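Local coordinates for protein phosphoribosylamine--glycine ligase (Thermotoga maritima, PDB 1VKZ) that catalyses the ATP-dependent joining of glycine to 5-phosphoribosylamine, giving glycinamide ribonucleotide in de novo purine biosynthesis, at residues R17-H28 against Y39-T50; I30-Y39 against P303-L311. All coordinates share one frame; numbering follows the deposited sequence.

In the fold
From the N terminus the chain runs through strand 17-22, crosses over by helix 25-36 and enters strand 40-43 in the same direction. Contact 1 closes this short loop, setting the two strands parallel within the N-terminal domain and holding the turns that follow them. Contact 2 closes a far longer one: 263 residues separate 30-39 from 303-311, and the return brings a helix from the end of the ATP-grasp region against helix 25-36. The segments alternate along the chain, so the two loops cross rather than nest, and Y39 belongs to both. F34 joins them physically, touching V18 and V41 of the sheet as well as helix 303-315.

Contact 1 of 2, residues R17-H28 against Y39-T50; sequences RVHILGSGGREH and YEVHFYPGNAGT
H19 and Y44 meet where ND1 of the imidazole and OH of the phenol lie 2.6 Å apart in a hydrogen bond that either could donate. The hydroxyl comes to the edge of the imidazole, near its plane, and the rings are rim to rim. H19 and H42 both hold CG beside the backbone N (chi1 -65° and -53°), which lays the imidazoles side by side; their planes are only 17° apart, but the rings are slid apart and barely overlap. Next along this face, NE2 of H42 donates to OE1 of E40 at 3.0 Å, reaching the oxygen on its anti side but tilted out of the carboxylate plane. R17 NE stands 3.5 Å from E40 OE1, but that oxygen is well out of the guanidinium plane, making the pairing one of charges alone. H19 NE2 is held by E71 and H42 ND1 by H57, which fixes both imidazoles.

Beneath this polar row the strands run parallel in the beta-alpha-beta unit of a Rossmann-like domain, bonded in ladder fashion from V18 N to E40 O (2.8 Å) through G22 N to Y44 O (2.7 Å). On the other face I20 CD1 sits 3.8 Å from V41 CG1, compact branched groups suited to packing against helix 25-36. G22 has a positive phi, a backbone shape glycine takes easily, and E27 lies close by. Beyond the strands, N47 ND2 donates to S23 O from above the carbonyl plane, at a doubtfully short 2.5 Å, while its OD1 takes G49 N at 2.9 Å in an Asx turn. T50 CA lies over one face of the H28 imidazole in a CH-pi contact, and H28 NE2 is hydrogen-bonded to D53.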
loop_
_atom_site.group_PDB
_atom_site.type_symbol
_atom_site.label_atom_id
_atom_site.label_comp_id
_atom_site.label_asym_id
_atom_site.label_seq_id
_atom_site.Cartn_x
_atom_site.Cartn_y
_atom_site.Cartn_z
ATOM N N ARG A 17 22.331 -5.064 -9.551
ATOM C CA ARG A 17 21.480 -3.893 -9.784
ATOM C C ARG A 17 19.983 -4.093 -9.522
ATOM O O ARG A 17 19.380 -5.099 -9.923
ATOM C CB ARG A 17 21.682 -3.384 -11.192
ATOM C CG ARG A 17 23.023 -3.787 -11.769
ATOM C CD ARG A 17 23.519 -2.941 -12.908
ATOM N NE ARG A 17 22.447 -2.477 -13.769
ATOM C CZ ARG A 17 22.621 -2.054 -15.007
ATOM N NH1 ARG A 17 23.837 -2.040 -15.568
ATOM N NH2 ARG A 17 21.562 -1.646 -15.701
ATOM N N VAL A 18 19.398 -3.082 -8.872
ATOM C CA VAL A 18 18.003 -3.068 -8.489
ATOM C C VAL A 18 17.241 -2.015 -9.276
ATOM O O VAL A 18 17.660 -0.873 -9.423
ATOM C CB VAL A 18 17.884 -2.798 -7.000
ATOM C CG1 VAL A 18 16.426 -2.797 -6.545
ATOM C CG2 VAL A 18 18.708 -3.830 -6.234
ATOM N N HIS A 19 16.103 -2.419 -9.796
ATOM C CA HIS A 19 15.312 -1.537 -10.603
ATOM C C HIS A 19 13.934 -1.337 -9.999
ATOM O O HIS A 19 13.171 -2.277 -9.828
ATOM C CB HIS A 19 15.215 -2.180 -11.943
ATOM C CG HIS A 19 16.524 -2.275 -12.645
ATOM N ND1 HIS A 19 17.028 -1.247 -13.406
ATOM C CD2 HIS A 19 17.424 -3.277 -12.724
ATOM C CE1 HIS A 19 18.166 -1.624 -13.959
ATOM N NE2 HIS A 19 18.428 -2.854 -13.562
ATOM N N ILE A 20 13.627 -0.106 -9.635
ATOM C CA ILE A 20 12.390 0.175 -8.940
ATOM C C ILE A 20 11.447 0.968 -9.842
ATOM O O ILE A 20 11.739 2.109 -10.300
ATOM C CB ILE A 20 12.697 0.910 -7.596
ATOM C CG1 ILE A 20 13.558 0.001 -6.721
ATOM C CG2 ILE A 20 11.421 1.277 -6.842
ATOM C CD1 ILE A 20 14.225 0.664 -5.652
ATOM N N LEU A 21 10.300 0.364 -10.099
ATOM C CA LEU A 21 9.249 1.057 -10.857
ATOM C C LEU A 21 8.367 1.917 -9.935
ATOM O O LEU A 21 7.820 1.436 -8.982
ATOM C CB LEU A 21 8.440 0.041 -11.636
ATOM C CG LEU A 21 9.132 -0.747 -12.761
ATOM C CD1 LEU A 21 10.605 -0.827 -12.719
ATOM C CD2 LEU A 21 8.574 -2.159 -12.798
ATOM N N GLY A 22 8.288 3.208 -10.228
ATOM C CA GLY A 22 7.431 4.126 -9.522
ATOM C C GLY A 22 8.107 5.434 -9.148
ATOM O O GLY A 22 9.286 5.675 -9.469
ATOM N N SER A 23 7.343 6.277 -8.452
ATOM C CA SER A 23 7.777 7.628 -8.120
ATOM C C SER A 23 7.415 8.133 -6.706
ATOM O O SER A 23 7.632 9.316 -6.419
ATOM C CB SER A 23 7.176 8.593 -9.153
ATOM O OG SER A 23 5.815 8.272 -9.343
ATOM N N GLY A 24 6.897 7.263 -5.836
ATOM C CA GLY A 24 6.446 7.658 -4.512
ATOM C C GLY A 24 7.495 7.408 -3.459
ATOM O O GLY A 24 8.581 7.026 -3.775
ATOM N N GLY A 25 7.140 7.646 -2.198
ATOM C CA GLY A 25 8.034 7.453 -1.060
ATOM C C GLY A 25 8.315 6.007 -0.756
ATOM O O GLY A 25 9.384 5.695 -0.254
ATOM N N ARG A 26 7.376 5.117 -1.085
ATOM C CA ARG A 26 7.574 3.656 -0.997
ATOM C C ARG A 26 8.737 3.257 -1.863
ATOM O O ARG A 26 9.650 2.565 -1.429
ATOM C CB ARG A 26 6.304 2.975 -1.474
ATOM C CG ARG A 26 6.304 1.476 -1.629
ATOM C CD ARG A 26 4.920 0.930 -1.992
ATOM N NE ARG A 26 4.343 1.591 -3.165
ATOM C CZ ARG A 26 3.031 1.749 -3.435
ATOM N NH1 ARG A 26 2.082 1.300 -2.632
ATOM N NH2 ARG A 26 2.669 2.380 -4.544
ATOM N N GLU A 27 8.728 3.754 -3.091
ATOM C CA GLU A 27 9.721 3.432 -4.070
ATOM C C GLU A 27 11.067 3.982 -3.622
ATOM O O GLU A 27 12.088 3.292 -3.682
ATOM C CB GLU A 27 9.310 4.016 -5.410
ATOM C CG GLU A 27 8.173 3.264 -6.093
ATOM C CD GLU A 27 6.774 3.499 -5.522
ATOM O OE1 GLU A 27 6.468 4.561 -4.917
ATOM O OE2 GLU A 27 5.935 2.620 -5.712
ATOM N N HIS A 28 11.059 5.224 -3.166
ATOM C CA HIS A 28 12.264 5.854 -2.693
ATOM C C HIS A 28 12.757 5.154 -1.436
ATOM O O HIS A 28 13.930 4.905 -1.302
ATOM C CB HIS A 28 12.031 7.361 -2.481
ATOM C CG HIS A 28 13.264 8.118 -2.107
ATOM N ND1 HIS A 28 13.218 9.357 -1.502
ATOM C CD2 HIS A 28 14.576 7.812 -2.239
ATOM C CE1 HIS A 28 14.454 9.777 -1.277
ATOM N NE2 HIS A 28 15.296 8.852 -1.696
ATOM N N TYR A 39 23.879 -1.625 -3.241
ATOM C CA TYR A 39 23.381 -1.970 -4.578
ATOM C C TYR A 39 23.214 -0.736 -5.476
ATOM O O TYR A 39 23.017 0.382 -4.982
ATOM C CB TYR A 39 22.062 -2.723 -4.484
ATOM C CG TYR A 39 22.200 -4.071 -3.844
ATOM C CD1 TYR A 39 22.561 -5.185 -4.593
ATOM C CD2 TYR A 39 21.970 -4.237 -2.500
ATOM C CE1 TYR A 39 22.703 -6.432 -3.999
ATOM C CE2 TYR A 39 22.096 -5.474 -1.900
ATOM C CZ TYR A 39 22.467 -6.566 -2.646
ATOM O OH TYR A 39 22.618 -7.787 -2.027
ATOM N N GLU A 40 23.309 -0.955 -6.790
ATOM C CA GLU A 40 23.156 0.105 -7.782
ATOM C C GLU A 40 21.675 0.177 -8.092
ATOM O O GLU A 40 21.084 -0.812 -8.521
ATOM C CB GLU A 40 23.954 -0.243 -9.043
ATOM C CG GLU A 40 24.526 0.941 -9.824
ATOM C CD GLU A 40 25.000 0.546 -11.224
ATOM O OE1 GLU A 40 24.159 0.060 -12.009
ATOM O OE2 GLU A 40 26.201 0.731 -11.551
ATOM N N VAL A 41 21.061 1.336 -7.864
ATOM C CA VAL A 41 19.624 1.421 -7.867
ATOM C C VAL A 41 19.152 2.336 -8.983
ATOM O O VAL A 41 19.619 3.454 -9.137
ATOM C CB VAL A 41 19.091 1.793 -6.440
ATOM C CG1 VAL A 41 17.629 2.226 -6.445
ATOM C CG2 VAL A 41 19.280 0.608 -5.483
ATOM N N HIS A 42 18.235 1.820 -9.786
ATOM C CA HIS A 42 17.603 2.579 -10.838
ATOM C C HIS A 42 16.104 2.727 -10.559
ATOM O O HIS A 42 15.403 1.755 -10.274
ATOM C CB HIS A 42 17.842 1.897 -12.174
ATOM C CG HIS A 42 19.285 1.622 -12.446
ATOM N ND1 HIS A 42 20.113 2.530 -13.070
ATOM C CD2 HIS A 42 20.059 0.560 -12.130
ATOM C CE1 HIS A 42 21.333 2.030 -13.143
ATOM N NE2 HIS A 42 21.325 0.834 -12.578
ATOM N N PHE A 43 15.622 3.960 -10.648
ATOM C CA PHE A 43 14.219 4.240 -10.448
ATOM C C PHE A 43 13.558 4.630 -11.761
ATOM O O PHE A 43 14.160 5.291 -12.601
ATOM C CB PHE A 43 14.059 5.370 -9.499
ATOM C CG PHE A 43 14.767 5.201 -8.208
ATOM C CD1 PHE A 43 16.071 5.665 -8.053
ATOM C CD2 PHE A 43 14.095 4.706 -7.097
ATOM C CE1 PHE A 43 16.714 5.595 -6.810
ATOM C CE2 PHE A 43 14.726 4.642 -5.880
ATOM C CZ PHE A 43 16.068 5.102 -5.742
ATOM N N TYR A 44 12.311 4.212 -11.925
ATOM C CA TYR A 44 11.585 4.387 -13.180
ATOM C C TYR A 44 10.143 4.839 -12.911
ATOM O O TYR A 44 9.294 3.992 -12.649
ATOM C CB TYR A 44 11.538 3.070 -13.923
ATOM C CG TYR A 44 12.878 2.450 -14.201
ATOM C CD1 TYR A 44 13.540 1.710 -13.225
ATOM C CD2 TYR A 44 13.482 2.578 -15.446
ATOM C CE1 TYR A 44 14.778 1.137 -13.491
ATOM C CE2 TYR A 44 14.726 1.999 -15.716
ATOM C CZ TYR A 44 15.340 1.281 -14.734
ATOM O OH TYR A 44 16.532 0.738 -14.983
ATOM N N PRO A 45 9.835 6.138 -12.980
ATOM C CA PRO A 45 10.779 7.235 -13.238
ATOM C C PRO A 45 11.381 7.923 -12.016
ATOM O O PRO A 45 12.085 8.895 -12.165
ATOM C CB PRO A 45 9.911 8.228 -14.003
ATOM C CG PRO A 45 8.576 8.061 -13.387
ATOM C CD PRO A 45 8.461 6.638 -12.919
ATOM N N GLY A 46 11.127 7.429 -10.819
ATOM C CA GLY A 46 11.522 8.155 -9.635
ATOM C C GLY A 46 10.956 9.575 -9.544
ATOM O O GLY A 46 9.887 9.899 -10.093
ATOM N N ASN A 47 11.692 10.409 -8.809
ATOM C CA ASN A 47 11.397 11.817 -8.625
ATOM C C ASN A 47 12.682 12.534 -8.211
ATOM O O ASN A 47 13.728 11.931 -8.118
ATOM C CB ASN A 47 10.331 11.948 -7.558
ATOM C CG ASN A 47 10.707 11.248 -6.292
ATOM O OD1 ASN A 47 11.736 11.571 -5.681
ATOM N ND2 ASN A 47 9.901 10.250 -5.900
ATOM N N ALA A 48 12.617 13.822 -7.933
ATOM C CA ALA A 48 13.835 14.599 -7.685
ATOM C C ALA A 48 14.592 14.204 -6.399
ATOM O O ALA A 48 15.764 14.530 -6.233
ATOM C CB ALA A 48 13.495 16.139 -7.691
ATOM N N GLY A 49 13.903 13.531 -5.486
ATOM C CA GLY A 49 14.504 13.052 -4.265
ATOM C C GLY A 49 15.242 11.763 -4.470
ATOM O O GLY A 49 16.183 11.471 -3.726
ATOM N N THR A 50 14.835 10.971 -5.469
ATOM C CA THR A 50 15.393 9.621 -5.634
ATOM C C THR A 50 16.761 9.652 -6.275
ATOM O O THR A 50 17.490 8.661 -6.267
ATOM C CB THR A 50 14.420 8.700 -6.397
ATOM O OG1 THR A 50 13.988 9.300 -7.604
ATOM C CG2 THR A 50 13.149 8.530 -5.655
#

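Contact 2 of 2, residues I30-Y39 against P303-L311; sequences IGWAFAKQGY and PEGFVNAVL
With CG beside the backbone N (chi1 -84°), F34 carries its ring toward helix 303-315, where V307 CG2, the branch beside its own backbone N, stands over the ring's centre. This methyl is 3.9 Å from the centroid of the F34 ring and only 5° off the normal, a CH-pi contact. The arrangement is helix-helix packing between the N-terminal domain and the ATP-grasp region; the axes of the short segments 30-36 and 303-311 approach to 8.9 Å and are nearly perpendicular (-93°). No hydrogen bond crosses it, so apolar fit does the work.

Around the ring's rim, V310 CG1 comes to CZ of F34, and L311 CD2 to CE1, both near the ring plane. A33, whose small methyl lets the helices approach, receives V307 CG2 at 3.8 Å from its CB. P303, at the start of its helix, needs no amide hydrogen there; its CG rests 3.6 Å from CZ3 of W32. I30 CG1 packs against F306 CE2, while the same isoleucine also touches I20 of strand 17-22.

Helix 25-36 ends in a Schellman motif: G38 has the positive phi of its C-prime residue, and Y39 N returns to F34 O. Y39 then points toward helix 303-315, its CE2 meeting V307 CG1. Q37 lays its aliphatic part against the same valine, with Q37 CG 3.7 Å from V307 CG2.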
loop_
_atom_site.group_PDB
_atom_site.type_symbol
_atom_site.label_atom_id
_atom_site.label_comp_id
_atom_site.label_asym_id
_atom_site.label_seq_id
_atom_site.Cartn_x
_atom_site.Cartn_y
_atom_site.Cartn_z
ATOM N N ILE A 30 12.266 1.957 -0.643
ATOM C CA ILE A 30 12.815 0.685 -1.104
ATOM C C ILE A 30 14.200 0.876 -1.762
ATOM O O ILE A 30 15.154 0.200 -1.421
ATOM C CB ILE A 30 11.847 -0.014 -2.014
ATOM C CG1 ILE A 30 10.618 -0.454 -1.214
ATOM C CG2 ILE A 30 12.502 -1.222 -2.596
ATOM C CD1 ILE A 30 9.463 -0.905 -2.057
ATOM N N GLY A 31 14.315 1.865 -2.623
ATOM C CA GLY A 31 15.606 2.194 -3.208
ATOM C C GLY A 31 16.613 2.704 -2.219
ATOM O O GLY A 31 17.784 2.580 -2.417
ATOM N N TRP A 32 16.144 3.340 -1.156
ATOM C CA TRP A 32 17.056 3.917 -0.170
ATOM C C TRP A 32 17.777 2.775 0.560
ATOM O O TRP A 32 18.985 2.770 0.641
ATOM C CB TRP A 32 16.274 4.838 0.773
ATOM C CG TRP A 32 17.023 5.254 1.993
ATOM C CD1 TRP A 32 17.916 6.269 2.105
ATOM C CD2 TRP A 32 16.919 4.662 3.297
ATOM N NE1 TRP A 32 18.386 6.347 3.398
ATOM C CE2 TRP A 32 17.798 5.367 4.150
ATOM C CE3 TRP A 32 16.155 3.613 3.837
ATOM C CZ2 TRP A 32 17.940 5.060 5.506
ATOM C CZ3 TRP A 32 16.321 3.295 5.193
ATOM C CH2 TRP A 32 17.193 4.027 6.004
ATOM N N ALA A 33 17.008 1.783 1.015
ATOM C CA ALA A 33 17.529 0.586 1.674
ATOM C C ALA A 33 18.547 -0.200 0.843
ATOM O O ALA A 33 19.612 -0.610 1.328
ATOM C CB ALA A 33 16.402 -0.325 2.023
ATOM N N PHE A 34 18.225 -0.425 -0.415
ATOM C CA PHE A 34 19.141 -1.138 -1.293
ATOM C C PHE A 34 20.454 -0.393 -1.491
ATOM O O PHE A 34 21.528 -0.986 -1.489
ATOM C CB PHE A 34 18.478 -1.425 -2.648
ATOM C CG PHE A 34 17.652 -2.642 -2.628
ATOM C CD1 PHE A 34 18.247 -3.880 -2.690
ATOM C CD2 PHE A 34 16.302 -2.571 -2.409
ATOM C CE1 PHE A 34 17.504 -5.021 -2.619
ATOM C CE2 PHE A 34 15.547 -3.731 -2.341
ATOM C CZ PHE A 34 16.158 -4.957 -2.464
ATOM N N ALA A 35 20.354 0.913 -1.679
ATOM C CA ALA A 35 21.509 1.736 -1.936
ATOM C C ALA A 35 22.362 1.781 -0.683
ATOM O O ALA A 35 23.602 1.865 -0.770
ATOM C CB ALA A 35 21.065 3.147 -2.360
ATOM N N LYS A 36 21.680 1.725 0.466
ATOM C CA LYS A 36 22.302 1.703 1.794
ATOM C C LYS A 36 23.148 0.414 1.956
ATOM O O LYS A 36 24.221 0.438 2.573
ATOM C CB LYS A 36 21.207 1.819 2.880
ATOM C CG LYS A 36 21.647 2.324 4.242
ATOM C CD LYS A 36 20.521 3.068 4.959
ATOM C CE LYS A 36 20.724 3.146 6.495
ATOM N NZ LYS A 36 21.734 4.163 6.978
ATOM N N GLN A 37 22.682 -0.683 1.348
ATOM C CA GLN A 37 23.409 -1.965 1.358
ATOM C C GLN A 37 24.380 -2.078 0.199
ATOM O O GLN A 37 24.939 -3.141 -0.025
ATOM C CB GLN A 37 22.443 -3.155 1.283
ATOM C CG GLN A 37 21.209 -3.060 2.197
ATOM C CD GLN A 37 21.559 -2.712 3.639
ATOM O OE1 GLN A 37 22.648 -3.079 4.123
ATOM N NE2 GLN A 37 20.642 -2.011 4.333
ATOM N N GLY A 38 24.563 -1.013 -0.571
ATOM C CA GLY A 38 25.588 -1.012 -1.615
ATOM C C GLY A 38 25.176 -1.412 -3.018
ATOM O O GLY A 38 26.028 -1.508 -3.905
ATOM N N TYR A 39 23.879 -1.625 -3.241
ATOM C CA TYR A 39 23.381 -1.970 -4.578
ATOM C C TYR A 39 23.214 -0.736 -5.476
ATOM O O TYR A 39 23.017 0.382 -4.982
ATOM C CB TYR A 39 22.062 -2.723 -4.484
ATOM C CG TYR A 39 22.200 -4.071 -3.844
ATOM C CD1 TYR A 39 22.561 -5.185 -4.593
ATOM C CD2 TYR A 39 21.970 -4.237 -2.500
ATOM C CE1 TYR A 39 22.703 -6.432 -3.999
ATOM C CE2 TYR A 39 22.096 -5.474 -1.900
ATOM C CZ TYR A 39 22.467 -6.566 -2.646
ATOM O OH TYR A 39 22.618 -7.787 -2.027
ATOM N N PRO A 303 16.481 -1.679 7.434
ATOM C CA PRO A 303 16.789 -1.636 6.010
ATOM C C PRO A 303 17.512 -2.881 5.497
ATOM O O PRO A 303 17.210 -3.384 4.411
ATOM C CB PRO A 303 17.731 -0.434 5.901
ATOM C CG PRO A 303 17.394 0.393 7.029
ATOM C CD PRO A 303 17.078 -0.541 8.139
ATOM N N GLU A 304 18.459 -3.345 6.303
ATOM C CA GLU A 304 19.186 -4.578 6.091
ATOM C C GLU A 304 18.288 -5.791 5.901
ATOM O O GLU A 304 18.440 -6.549 4.939
ATOM C CB GLU A 304 20.051 -4.860 7.319
ATOM C CG GLU A 304 21.333 -4.050 7.456
ATOM C CD GLU A 304 22.243 -4.569 8.580
ATOM O OE1 GLU A 304 21.728 -4.946 9.661
ATOM O OE2 GLU A 304 23.476 -4.606 8.384
ATOM N N GLY A 305 17.379 -5.983 6.848
ATOM C CA GLY A 305 16.558 -7.176 6.923
ATOM C C GLY A 305 15.511 -7.195 5.836
ATOM O O GLY A 305 15.223 -8.238 5.265
ATOM N N PHE A 306 14.950 -6.033 5.539
ATOM C CA PHE A 306 14.033 -5.922 4.405
ATOM C C PHE A 306 14.763 -6.340 3.119
ATOM O O PHE A 306 14.365 -7.284 2.447
ATOM C CB PHE A 306 13.457 -4.507 4.292
ATOM C CG PHE A 306 12.586 -4.313 3.092
ATOM C CD1 PHE A 306 11.275 -4.720 3.104
ATOM C CD2 PHE A 306 13.094 -3.743 1.938
ATOM C CE1 PHE A 306 10.465 -4.559 1.985
ATOM C CE2 PHE A 306 12.305 -3.598 0.832
ATOM C CZ PHE A 306 10.965 -4.014 0.862
ATOM N N VAL A 307 15.862 -5.663 2.824
ATOM C CA VAL A 307 16.680 -5.988 1.662
ATOM C C VAL A 307 17.022 -7.465 1.567
ATOM O O VAL A 307 16.876 -8.066 0.521
ATOM C CB VAL A 307 17.993 -5.175 1.627
ATOM C CG1 VAL A 307 18.986 -5.772 0.630
ATOM C CG2 VAL A 307 17.703 -3.765 1.247
ATOM N N ASN A 308 17.491 -8.044 2.652
ATOM C CA ASN A 308 17.845 -9.457 2.633
ATOM C C ASN A 308 16.679 -10.392 2.320
ATOM O O ASN A 308 16.820 -11.325 1.529
ATOM C CB ASN A 308 18.519 -9.836 3.938
ATOM C CG ASN A 308 19.979 -9.365 3.999
ATOM O OD1 ASN A 308 20.608 -9.040 2.973
ATOM N ND2 ASN A 308 20.530 -9.358 5.198
ATOM N N ALA A 309 15.528 -10.145 2.930
ATOM C CA ALA A 309 14.366 -11.007 2.738
ATOM C C ALA A 309 13.868 -10.926 1.281
ATOM O O ALA A 309 13.525 -11.914 0.664
ATOM C CB ALA A 309 13.271 -10.625 3.715
ATOM N N VAL A 310 13.914 -9.733 0.712
ATOM C CA VAL A 310 13.542 -9.537 -0.674
ATOM C C VAL A 310 14.486 -10.285 -1.587
ATOM O O VAL A 310 14.070 -10.877 -2.552
ATOM C CB VAL A 310 13.526 -8.043 -1.001
ATOM C CG1 VAL A 310 13.342 -7.801 -2.466
ATOM C CG2 VAL A 310 12.376 -7.403 -0.254
ATOM N N LEU A 311 15.775 -10.257 -1.294
ATOM C CA LEU A 311 16.736 -10.874 -2.184
ATOM C C LEU A 311 16.617 -12.373 -2.087
ATOM O O LEU A 311 16.623 -13.065 -3.095
ATOM C CB LEU A 311 18.136 -10.400 -1.847
ATOM C CG LEU A 311 18.460 -8.973 -2.295
ATOM C CD1 LEU A 311 19.846 -8.593 -1.776
ATOM C CD2 LEU A 311 18.370 -8.791 -3.830
#